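Type I site-specific restriction-modification system, R (Restriction) subunit (Vibrio vulnificus, PDB 3H1T) is the restriction subunit of a putative type I restriction enzyme, its helicase-like domains probably binding and hydrolysing ATP to drive DNA translocation. Local coordinates at residues A[188-193]-A[216-221]; A[198-203]-A[332-337]; A[236-241]-A[303-308]. All blocks are in the same frame, centred on the assembly; numbering follows the deposited sequence.

Contact 1 of 3, residues A[188-193]-A[216-221]; sequences NRAVQS and FQISWK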
loop_
_atom_site.group_PDB
_atom_site.type_symbol
_atom_site.label_atom_id
_atom_site.label_comp_id
_atom_site.label_asym_id
_atom_site.label_seq_id
_atom_site.Cartn_x
_atom_site.Cartn_y
_atom_site.Cartn_z
ATOM N N ASN A 188 -3.833 -13.262 5.408
ATOM C CA ASN A 188 -4.006 -14.708 5.339
ATOM C C ASN A 188 -2.767 -15.473 4.860
ATOM O O ASN A 188 -2.478 -16.561 5.360
ATOM C CB ASN A 188 -5.203 -15.040 4.445
ATOM C CG ASN A 188 -6.538 -14.691 5.098
ATOM O OD1 ASN A 188 -6.596 -13.986 6.109
ATOM N ND2 ASN A 188 -7.619 -15.183 4.511
ATOM N N ARG A 189 -2.033 -14.914 3.900
ATOM C CA ARG A 189 -0.843 -15.596 3.401
ATOM C C ARG A 189 0.284 -15.565 4.413
ATOM O O ARG A 189 1.155 -16.437 4.405
ATOM C CB ARG A 189 -0.362 -14.974 2.093
ATOM C CG ARG A 189 -1.368 -15.124 0.986
ATOM C CD ARG A 189 -0.747 -14.899 -0.363
ATOM N NE ARG A 189 -1.742 -15.039 -1.413
ATOM C CZ ARG A 189 -1.532 -14.714 -2.680
ATOM N NH1 ARG A 189 -0.351 -14.231 -3.058
ATOM N NH2 ARG A 189 -2.512 -14.837 -3.558
ATOM N N ALA A 190 0.265 -14.555 5.275
ATOM C CA ALA A 190 1.272 -14.407 6.309
ATOM C C ALA A 190 1.013 -15.470 7.364
ATOM O O ALA A 190 1.908 -16.236 7.723
ATOM C CB ALA A 190 1.184 -13.022 6.922
ATOM N N VAL A 191 -0.227 -15.515 7.842
ATOM C CA VAL A 191 -0.648 -16.481 8.853
ATOM C C VAL A 191 -0.439 -17.894 8.342
ATOM O O VAL A 191 -0.033 -18.785 9.084
ATOM C CB VAL A 191 -2.129 -16.288 9.180
ATOM C CG1 VAL A 191 -2.604 -17.374 10.141
ATOM C CG2 VAL A 191 -2.344 -14.900 9.763
ATOM N N GLN A 192 -0.726 -18.078 7.058
ATOM C CA GLN A 192 -0.575 -19.367 6.382
ATOM C C GLN A 192 0.909 -19.735 6.357
ATOM O O GLN A 192 1.291 -20.855 6.689
ATOM C CB GLN A 192 -1.111 -19.231 4.955
ATOM C CG GLN A 192 -1.376 -20.508 4.181
ATOM C CD GLN A 192 -1.933 -20.222 2.782
ATOM O OE1 GLN A 192 -3.079 -19.787 2.627
ATOM N NE2 GLN A 192 -1.108 -20.451 1.758
ATOM N N SER A 193 1.736 -18.780 5.949
ATOM C CA SER A 193 3.183 -18.973 5.885
ATOM C C SER A 193 3.734 -19.468 7.223
ATOM O O SER A 193 4.497 -20.436 7.278
ATOM C CB SER A 193 3.884 -17.658 5.529
ATOM O OG SER A 193 3.645 -17.291 4.182
ATOM N N PHE A 216 -1.290 -5.493 12.312
ATOM C CA PHE A 216 -2.190 -5.678 13.452
ATOM C C PHE A 216 -3.046 -6.942 13.380
ATOM O O PHE A 216 -3.112 -7.693 14.345
ATOM C CB PHE A 216 -3.108 -4.459 13.608
ATOM C CG PHE A 216 -4.244 -4.666 14.576
ATOM C CD1 PHE A 216 -4.005 -4.702 15.945
ATOM C CD2 PHE A 216 -5.557 -4.828 14.112
ATOM C CE1 PHE A 216 -5.049 -4.897 16.839
ATOM C CE2 PHE A 216 -6.613 -5.021 15.000
ATOM C CZ PHE A 216 -6.360 -5.058 16.363
ATOM N N GLN A 217 -3.685 -7.194 12.242
ATOM C CA GLN A 217 -4.538 -8.380 12.132
ATOM C C GLN A 217 -3.784 -9.714 12.146
ATOM O O GLN A 217 -4.334 -10.733 12.563
ATOM C CB GLN A 217 -5.436 -8.284 10.889
ATOM C CG GLN A 217 -6.422 -7.102 10.903
ATOM C CD GLN A 217 -7.632 -7.301 11.827
ATOM O OE1 GLN A 217 -8.554 -6.488 11.833
ATOM N NE2 GLN A 217 -7.629 -8.373 12.603
ATOM N N ILE A 218 -2.534 -9.725 11.698
ATOM C CA ILE A 218 -1.764 -10.964 11.735
ATOM C C ILE A 218 -1.535 -11.263 13.221
ATOM O O ILE A 218 -1.766 -12.377 13.697
ATOM C CB ILE A 218 -0.388 -10.800 11.037
ATOM C CG1 ILE A 218 -0.574 -10.588 9.523
ATOM C CG2 ILE A 218 0.466 -12.037 11.279
ATOM C CD1 ILE A 218 0.715 -10.212 8.782
ATOM N N SER A 219 -1.092 -10.237 13.946
ATOM C CA SER A 219 -0.824 -10.333 15.379
ATOM C C SER A 219 -2.074 -10.770 16.126
ATOM O O SER A 219 -2.029 -11.690 16.941
ATOM C CB SER A 219 -0.375 -8.979 15.929
ATOM O OG SER A 219 0.626 -8.414 15.103
ATOM N N TRP A 220 -3.193 -10.114 15.852
ATOM C CA TRP A 220 -4.424 -10.468 16.533
ATOM C C TRP A 220 -4.816 -11.921 16.241
ATOM O O TRP A 220 -5.077 -12.695 17.165
ATOM C CB TRP A 220 -5.544 -9.501 16.133
ATOM C CG TRP A 220 -6.819 -9.728 16.867
ATOM C CD1 TRP A 220 -7.924 -10.374 16.404
ATOM C CD2 TRP A 220 -7.137 -9.291 18.195
ATOM N NE1 TRP A 220 -8.913 -10.366 17.352
ATOM C CE2 TRP A 220 -8.458 -9.706 18.463
ATOM C CE3 TRP A 220 -6.433 -8.590 19.183
ATOM C CZ2 TRP A 220 -9.099 -9.439 19.680
ATOM C CZ3 TRP A 220 -7.071 -8.322 20.396
ATOM C CH2 TRP A 220 -8.393 -8.750 20.631
ATOM N N LYS A 221 -4.829 -12.303 14.966
ATOM C CA LYS A 221 -5.189 -13.667 14.595
ATOM C C LYS A 221 -4.368 -14.702 15.368
ATOM O O LYS A 221 -4.932 -15.571 16.035
ATOM C CB LYS A 221 -5.023 -13.889 13.079
ATOM C CG LYS A 221 -6.217 -13.434 12.237
ATOM C CD LYS A 221 -6.014 -13.666 10.739
ATOM C CE LYS A 221 -5.980 -15.148 10.365
ATOM N NZ LYS A 221 -7.300 -15.821 10.473
#

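Contact 2 of 3, residues A[198-203]-A[332-337]; sequences KKRSLI and AFQIGM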
loop_
_atom_site.group_PDB
_atom_site.type_symbol
_atom_site.label_atom_id
_atom_site.label_comp_id
_atom_site.label_asym_id
_atom_site.label_seq_id
_atom_site.Cartn_x
_atom_site.Cartn_y
_atom_site.Cartn_z
ATOM N N LYS A 198 7.422 -21.339 7.678
ATOM C CA LYS A 198 8.310 -20.439 6.946
ATOM C C LYS A 198 8.748 -19.379 7.939
ATOM O O LYS A 198 7.988 -18.462 8.260
ATOM C CB LYS A 198 7.566 -19.789 5.771
ATOM C CG LYS A 198 7.653 -20.578 4.487
ATOM C CD LYS A 198 6.468 -20.344 3.554
ATOM C CE LYS A 198 5.810 -21.676 3.224
ATOM N NZ LYS A 198 6.816 -22.772 3.381
ATOM N N LYS A 199 9.970 -19.511 8.434
ATOM C CA LYS A 199 10.507 -18.585 9.413
ATOM C C LYS A 199 10.958 -17.246 8.839
ATOM O O LYS A 199 11.551 -16.440 9.549
ATOM C CB LYS A 199 11.669 -19.267 10.158
ATOM C CG LYS A 199 11.235 -20.359 11.141
ATOM C CD LYS A 199 12.259 -21.473 11.224
ATOM C CE LYS A 199 12.249 -22.318 9.955
ATOM N NZ LYS A 199 13.271 -23.421 9.973
ATOM N N ARG A 200 10.647 -16.962 7.581
ATOM C CA ARG A 200 11.122 -15.710 6.996
ATOM C C ARG A 200 10.234 -15.323 5.794
ATOM O O ARG A 200 10.398 -15.895 4.715
ATOM C CB ARG A 200 12.590 -15.945 6.554
ATOM C CG ARG A 200 13.575 -14.751 6.597
ATOM C CD ARG A 200 14.279 -14.558 7.966
ATOM N NE ARG A 200 15.498 -15.359 8.190
ATOM C CZ ARG A 200 16.628 -15.282 7.474
ATOM N NH1 ARG A 200 16.729 -14.444 6.450
ATOM N NH2 ARG A 200 17.681 -16.027 7.808
ATOM N N SER A 201 9.302 -14.379 5.956
ATOM C CA SER A 201 8.425 -13.978 4.835
ATOM C C SER A 201 8.420 -12.481 4.496
ATOM O O SER A 201 8.568 -11.626 5.375
ATOM C CB SER A 201 6.963 -14.374 5.092
ATOM O OG SER A 201 6.828 -15.649 5.687
ATOM N N LEU A 202 8.209 -12.166 3.222
ATOM C CA LEU A 202 8.177 -10.770 2.792
ATOM C C LEU A 202 6.834 -10.353 2.165
ATOM O O LEU A 202 6.182 -11.136 1.461
ATOM C CB LEU A 202 9.309 -10.506 1.793
ATOM C CG LEU A 202 9.536 -9.043 1.402
ATOM C CD1 LEU A 202 9.795 -8.206 2.667
ATOM C CD2 LEU A 202 10.720 -8.950 0.433
ATOM N N ILE A 203 6.424 -9.114 2.441
ATOM C CA ILE A 203 5.191 -8.550 1.905
ATOM C C ILE A 203 5.524 -7.179 1.340
ATOM O O ILE A 203 6.109 -6.355 2.031
ATOM C CB ILE A 203 4.136 -8.335 2.994
ATOM C CG1 ILE A 203 3.920 -9.625 3.776
ATOM C CG2 ILE A 203 2.843 -7.879 2.361
ATOM C CD1 ILE A 203 3.126 -9.446 5.041
ATOM N N ALA A 332 12.902 -16.856 15.982
ATOM C CA ALA A 332 11.581 -16.235 16.028
ATOM C C ALA A 332 11.111 -16.072 14.590
ATOM O O ALA A 332 11.900 -15.694 13.716
ATOM C CB ALA A 332 11.654 -14.873 16.725
ATOM N N PHE A 333 9.841 -16.383 14.330
ATOM C CA PHE A 333 9.317 -16.229 12.975
ATOM C C PHE A 333 9.459 -14.755 12.645
ATOM O O PHE A 333 9.252 -13.900 13.512
ATOM C CB PHE A 333 7.841 -16.627 12.876
ATOM C CG PHE A 333 7.613 -18.100 12.671
ATOM C CD1 PHE A 333 7.641 -18.982 13.749
ATOM C CD2 PHE A 333 7.352 -18.609 11.398
ATOM C CE1 PHE A 333 7.407 -20.349 13.576
ATOM C CE2 PHE A 333 7.117 -19.994 11.203
ATOM C CZ PHE A 333 7.143 -20.863 12.299
ATOM N N GLN A 334 9.809 -14.453 11.400
ATOM C CA GLN A 334 9.998 -13.070 10.991
ATOM C C GLN A 334 9.239 -12.664 9.731
ATOM O O GLN A 334 9.405 -13.285 8.676
ATOM C CB GLN A 334 11.498 -12.813 10.800
ATOM C CG GLN A 334 12.307 -12.921 12.093
ATOM C CD GLN A 334 13.798 -12.928 11.855
ATOM O OE1 GLN A 334 14.286 -12.341 10.885
ATOM N NE2 GLN A 334 14.542 -13.582 12.747
ATOM N N ILE A 335 8.411 -11.624 9.837
ATOM C CA ILE A 335 7.655 -11.119 8.685
ATOM C C ILE A 335 8.140 -9.721 8.349
ATOM O O ILE A 335 8.026 -8.786 9.152
ATOM C CB ILE A 335 6.099 -11.018 8.935
ATOM C CG1 ILE A 335 5.455 -12.398 8.870
ATOM C CG2 ILE A 335 5.439 -10.130 7.870
ATOM C CD1 ILE A 335 5.864 -13.258 9.994
ATOM N N GLY A 336 8.686 -9.575 7.158
ATOM C CA GLY A 336 9.156 -8.278 6.740
ATOM C C GLY A 336 8.207 -7.620 5.753
ATOM O O GLY A 336 7.638 -8.263 4.861
HETATM N N MSE A 337 8.011 -6.319 5.915
HETATM C CA MSE A 337 7.152 -5.579 5.012
HETATM C C MSE A 337 8.019 -4.495 4.390
HETATM O O MSE A 337 8.870 -3.916 5.061
HETATM C CB MSE A 337 5.973 -4.970 5.770
HETATM C CG MSE A 337 5.238 -5.966 6.662
HETATM SE SE MSE A 337 3.473 -5.400 7.192
HETATM C CE MSE A 337 3.925 -4.017 8.480
HETATM O O HOH W 1 7.471 -16.078 8.640
#

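Contact 3 of 3, residues A[236-241]-A[303-308]; sequences PRILFL and FDLIII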
loop_
_atom_site.group_PDB
_atom_site.type_symbol
_atom_site.label_atom_id
_atom_site.label_comp_id
_atom_site.label_asym_id
_atom_site.label_seq_id
_atom_site.Cartn_x
_atom_site.Cartn_y
_atom_site.Cartn_z
ATOM N N PRO A 236 1.383 -15.869 22.327
ATOM C CA PRO A 236 2.671 -15.691 21.661
ATOM C C PRO A 236 3.303 -14.358 22.075
ATOM O O PRO A 236 2.623 -13.468 22.590
ATOM C CB PRO A 236 2.284 -15.719 20.186
ATOM C CG PRO A 236 0.973 -15.007 20.205
ATOM C CD PRO A 236 0.272 -15.676 21.374
ATOM N N ARG A 237 4.606 -14.212 21.871
ATOM C CA ARG A 237 5.248 -12.943 22.200
ATOM C C ARG A 237 5.607 -12.359 20.836
ATOM O O ARG A 237 6.261 -13.026 20.016
ATOM C CB ARG A 237 6.484 -13.176 23.060
ATOM C CG ARG A 237 6.638 -12.176 24.211
ATOM C CD ARG A 237 6.966 -12.931 25.487
ATOM N NE ARG A 237 7.646 -14.192 25.185
ATOM C CZ ARG A 237 8.049 -15.062 26.106
ATOM N NH1 ARG A 237 7.845 -14.797 27.396
ATOM N NH2 ARG A 237 8.631 -16.203 25.740
ATOM N N ILE A 238 5.185 -11.116 20.603
ATOM C CA ILE A 238 5.372 -10.453 19.318
ATOM C C ILE A 238 6.026 -9.081 19.420
ATOM O O ILE A 238 5.577 -8.227 20.193
ATOM C CB ILE A 238 3.994 -10.266 18.616
ATOM C CG1 ILE A 238 3.160 -11.537 18.775
ATOM C CG2 ILE A 238 4.185 -9.955 17.137
ATOM C CD1 ILE A 238 3.846 -12.769 18.232
ATOM N N LEU A 239 7.057 -8.861 18.606
ATOM C CA LEU A 239 7.772 -7.586 18.562
ATOM C C LEU A 239 7.536 -6.852 17.234
ATOM O O LEU A 239 7.831 -7.384 16.167
ATOM C CB LEU A 239 9.283 -7.820 18.734
ATOM C CG LEU A 239 10.192 -6.597 18.575
ATOM C CD1 LEU A 239 9.809 -5.523 19.581
ATOM C CD2 LEU A 239 11.626 -7.030 18.783
ATOM N N PHE A 240 7.006 -5.636 17.306
ATOM C CA PHE A 240 6.777 -4.826 16.116
ATOM C C PHE A 240 7.893 -3.775 16.126
ATOM O O PHE A 240 8.077 -3.084 17.124
ATOM C CB PHE A 240 5.404 -4.143 16.192
ATOM C CG PHE A 240 5.136 -3.168 15.065
ATOM C CD1 PHE A 240 4.663 -3.615 13.834
ATOM C CD2 PHE A 240 5.355 -1.797 15.243
ATOM C CE1 PHE A 240 4.407 -2.717 12.792
ATOM C CE2 PHE A 240 5.104 -0.885 14.207
ATOM C CZ PHE A 240 4.629 -1.347 12.978
ATOM N N LEU A 241 8.642 -3.675 15.028
ATOM C CA LEU A 241 9.745 -2.721 14.904
ATOM C C LEU A 241 9.489 -1.779 13.735
ATOM O O LEU A 241 9.174 -2.221 12.632
ATOM C CB LEU A 241 11.073 -3.431 14.594
ATOM C CG LEU A 241 11.710 -4.642 15.286
ATOM C CD1 LEU A 241 12.867 -5.071 14.404
ATOM C CD2 LEU A 241 12.216 -4.333 16.687
ATOM N N PHE A 303 10.726 -13.980 21.791
ATOM C CA PHE A 303 9.616 -13.802 20.843
ATOM C C PHE A 303 9.274 -14.994 19.946
ATOM O O PHE A 303 10.141 -15.785 19.566
ATOM C CB PHE A 303 9.898 -12.610 19.928
ATOM C CG PHE A 303 10.273 -11.354 20.650
ATOM C CD1 PHE A 303 11.600 -11.092 20.949
ATOM C CD2 PHE A 303 9.307 -10.416 20.999
ATOM C CE1 PHE A 303 11.971 -9.909 21.587
ATOM C CE2 PHE A 303 9.667 -9.227 21.637
ATOM C CZ PHE A 303 11.008 -8.975 21.929
ATOM N N ASP A 304 7.998 -15.106 19.594
ATOM C CA ASP A 304 7.551 -16.172 18.703
ATOM C C ASP A 304 7.485 -15.566 17.300
ATOM O O ASP A 304 7.613 -16.260 16.278
ATOM C CB ASP A 304 6.156 -16.671 19.098
ATOM C CG ASP A 304 6.099 -17.200 20.524
ATOM O OD1 ASP A 304 6.094 -16.382 21.470
ATOM O OD2 ASP A 304 6.053 -18.437 20.695
ATOM N N LEU A 305 7.292 -14.253 17.278
ATOM C CA LEU A 305 7.152 -13.510 16.046
ATOM C C LEU A 305 7.644 -12.073 16.140
ATOM O O LEU A 305 7.511 -11.412 17.172
ATOM C CB LEU A 305 5.682 -13.484 15.635
ATOM C CG LEU A 305 5.373 -12.728 14.342
ATOM C CD1 LEU A 305 5.981 -13.503 13.191
ATOM C CD2 LEU A 305 3.861 -12.586 14.153
ATOM N N ILE A 306 8.212 -11.612 15.034
ATOM C CA ILE A 306 8.709 -10.260 14.900
ATOM C C ILE A 306 8.224 -9.718 13.559
ATOM O O ILE A 306 8.377 -10.379 12.526
ATOM C CB ILE A 306 10.238 -10.229 14.883
ATOM C CG1 ILE A 306 10.794 -10.780 16.204
ATOM C CG2 ILE A 306 10.717 -8.797 14.603
ATOM C CD1 ILE A 306 11.514 -9.761 17.047
ATOM N N ILE A 307 7.638 -8.525 13.571
ATOM C CA ILE A 307 7.146 -7.903 12.345
ATOM C C ILE A 307 7.853 -6.574 12.101
ATOM O O ILE A 307 7.842 -5.693 12.958
ATOM C CB ILE A 307 5.605 -7.699 12.424
ATOM C CG1 ILE A 307 4.914 -9.070 12.407
ATOM C CG2 ILE A 307 5.101 -6.860 11.243
ATOM C CD1 ILE A 307 3.440 -9.048 12.744
ATOM N N ILE A 308 8.473 -6.433 10.933
ATOM C CA ILE A 308 9.205 -5.213 10.604
ATOM C C ILE A 308 8.431 -4.275 9.687
ATOM O O ILE A 308 8.000 -4.667 8.600
ATOM C CB ILE A 308 10.546 -5.559 9.946
ATOM C CG1 ILE A 308 11.313 -6.514 10.864
ATOM C CG2 ILE A 308 11.337 -4.275 9.651
ATOM C CD1 ILE A 308 12.529 -7.098 10.244
#

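Contact 1 of 3, residues A[188-193]-A[216-221]
Ile218 has a chi2 of 172°, which extends the chain so that CD1 reaches the methyl group of Ala190. Lys221 is likewise extended through chi2 but then bends at chi3 (68°) and again at chi4, so that its aliphatic chain crosses Val191 at about a right angle. Ile218 and Lys221 supply about half of a small interface, 218 Å² with both sides summed; Val191 and Ala190 give most of the rest. At the isoleucine, Ala190 CB meets Ile218 CD1 at 3.4 Å, tighter than usual for two carbons, and Ile218 CG1 lies 4.0 Å from Ala190 CB. At the lysine, Lys221 CE lies 3.7 Å from Val191 CG2 and 4.1 Å from Val191 CG1, so the methylene touches both branches. Between the two, Val191 CG2 and Ile218 CG2 are only loosely apposed, at 4.3 Å. The lysine thus serves here as a hydrocarbon, while its ammonium group passes beyond the interface to the carbonyl oxygens of Leu167 and Ser169. Asn188, at the margin, turns its OD1 to the hydroxyl of Tyr171. The helix axes approach to 9.7 Å and cross at -43°, the closest CA atoms across the contact being those of Val191 and Ile218. Ile187, one residue before 188-193, extends the apolar patch against Ile218 and Lys221. Outside the interface, Trp220 meets the rings of His172 and Phe259 edge-to-face. Both helices pack on the parallel sheet: Ser193 and Val194 of helix 181-195 touch strands 200-205 and 333-338, and Ser219 of helix 211-224 rests on Ile307 of strand 305-308.

Contact 2 of 3, residues A[198-203]-A[332-337]
Ser201 and Gly336 lie in neighbouring parallel strands whose axes make an angle of 20°, and backbone hydrogen bonds define the register. Gln334 O accepts from Ser201 N (2.9 Å), Ser201 O from Gly336 N (2.7 Å), and Gly336 O from Ile203 N (2.8 Å). At the N-terminal end of the pair the ladder deteriorates: Gln334 N reaches Lys199 O at 3.2 Å from 61° out of the carbonyl plane. The apolar pair is Ile203 CD1 with Ile335 CG2, at 3.7 Å. Leu202, its CG opposite the backbone N (chi1 -171°), instead presses methyl CD1 against the carbonyl oxygen Gly336 O at 3.1 Å. One CH-pi contact sits near the start of the strands, Lys199 CG over the centre of the Phe333 ring, 4.2 Å from its centroid. Of the polar groups, Arg200 and Gln334 run side by side with nearly parallel flat ends; Tyr352 serves both, by a hydrogen bond to Gln334 OE1 and a cation-pi contact with Arg200. A water in the plane of the Phe333 ring, at its edge, bridges Lys198 O and Ser201 OG, its oxygen 3.1 Å from Ser201 OG. Strand 200-205 leads into the ATGTGKT P-loop and strand 333-338 into a TAT sequence, the pairing characteristic of the first RecA-like domain of superfamily 2 helicases.

Contact 3 of 3, residues A[236-241]-A[303-308]
Leu239 and Ile306, side by side on one face of the parallel pair, form its densest part together with Phe303. Leu239 CB lies 3.2 Å from Phe303 CE2, and its CD2 stands over the same ring, offset toward the rim. Ile306 CD1 covers that face too and is 3.2 Å from Leu239 CD2, closer than ordinary van der Waals contact. The Ile306 chi2 of -114°, far from a staggered value, accompanies this crowding. Phe329 meets the Phe303 ring edge-to-face. On the face that carries Ile238 and Leu305, Ile238 folds back at chi2 (-57°), bringing CD1 to 3.3 Å from Leu305 CB, a second tight spot.

Towards the C-terminal end the packing relaxes. Phe240 CD1 and Ile307 CG2 are 4.2 Å apart, and Leu241 CD1 and Ile308 CG1 4.1 Å, although the backbone ladder continues unbroken through Leu239 O and Ile307 O. The partly exposed residues are Phe240 and Arg237. Arg237 sends its guanidinium away to Phe302, bonding that residue's carbonyl and making a cation-pi contact with its ring, and Arg237 NE is 4.6 Å from Asp304 OD1, beyond a salt bridge.

The polar start of the pair combines main-chain groups with the Asp304 carboxylate. Arg237 O accepts two donors, Leu305 N and Asp304 N, the latter at 2.7 Å in the carbonyl plane. Arg237 N in turn reaches Asp304 OD1 at 2.7 Å, from 35° above the carboxylate plane, while Arg229 N takes OD2. With both oxygens of this buried carboxylate bonded to amide N-H groups, Asp304 is probably ionised, its charge stabilised chiefly by main-chain dipoles and only distantly by the Arg237 side chain.

In the fold
All three contacts lie in one domain of the restriction subunit, the first of its two RecA-like domains, with centres 10 to 12 Å apart. Contacts 2 and 3 are adjacent strand pairs in its seven-stranded parallel sheet: strand 305-308 neighbours 333-338, and backbone bonds from Phe333 to Asp304 and Ile306 join them. Contact 1 packs two helices on one face of that sheet. Along the chain contact 1 alternates with contact 2, helix 211-224 being the crossover from strand 200-205 to 238-242, whereas contact 3 is nested within the loop that contact 2 closes. Strands 200-205 and 305-308 lead into the P-loop and a DECH sequence, consistent with an ATP site at the sheet's C-terminal edge.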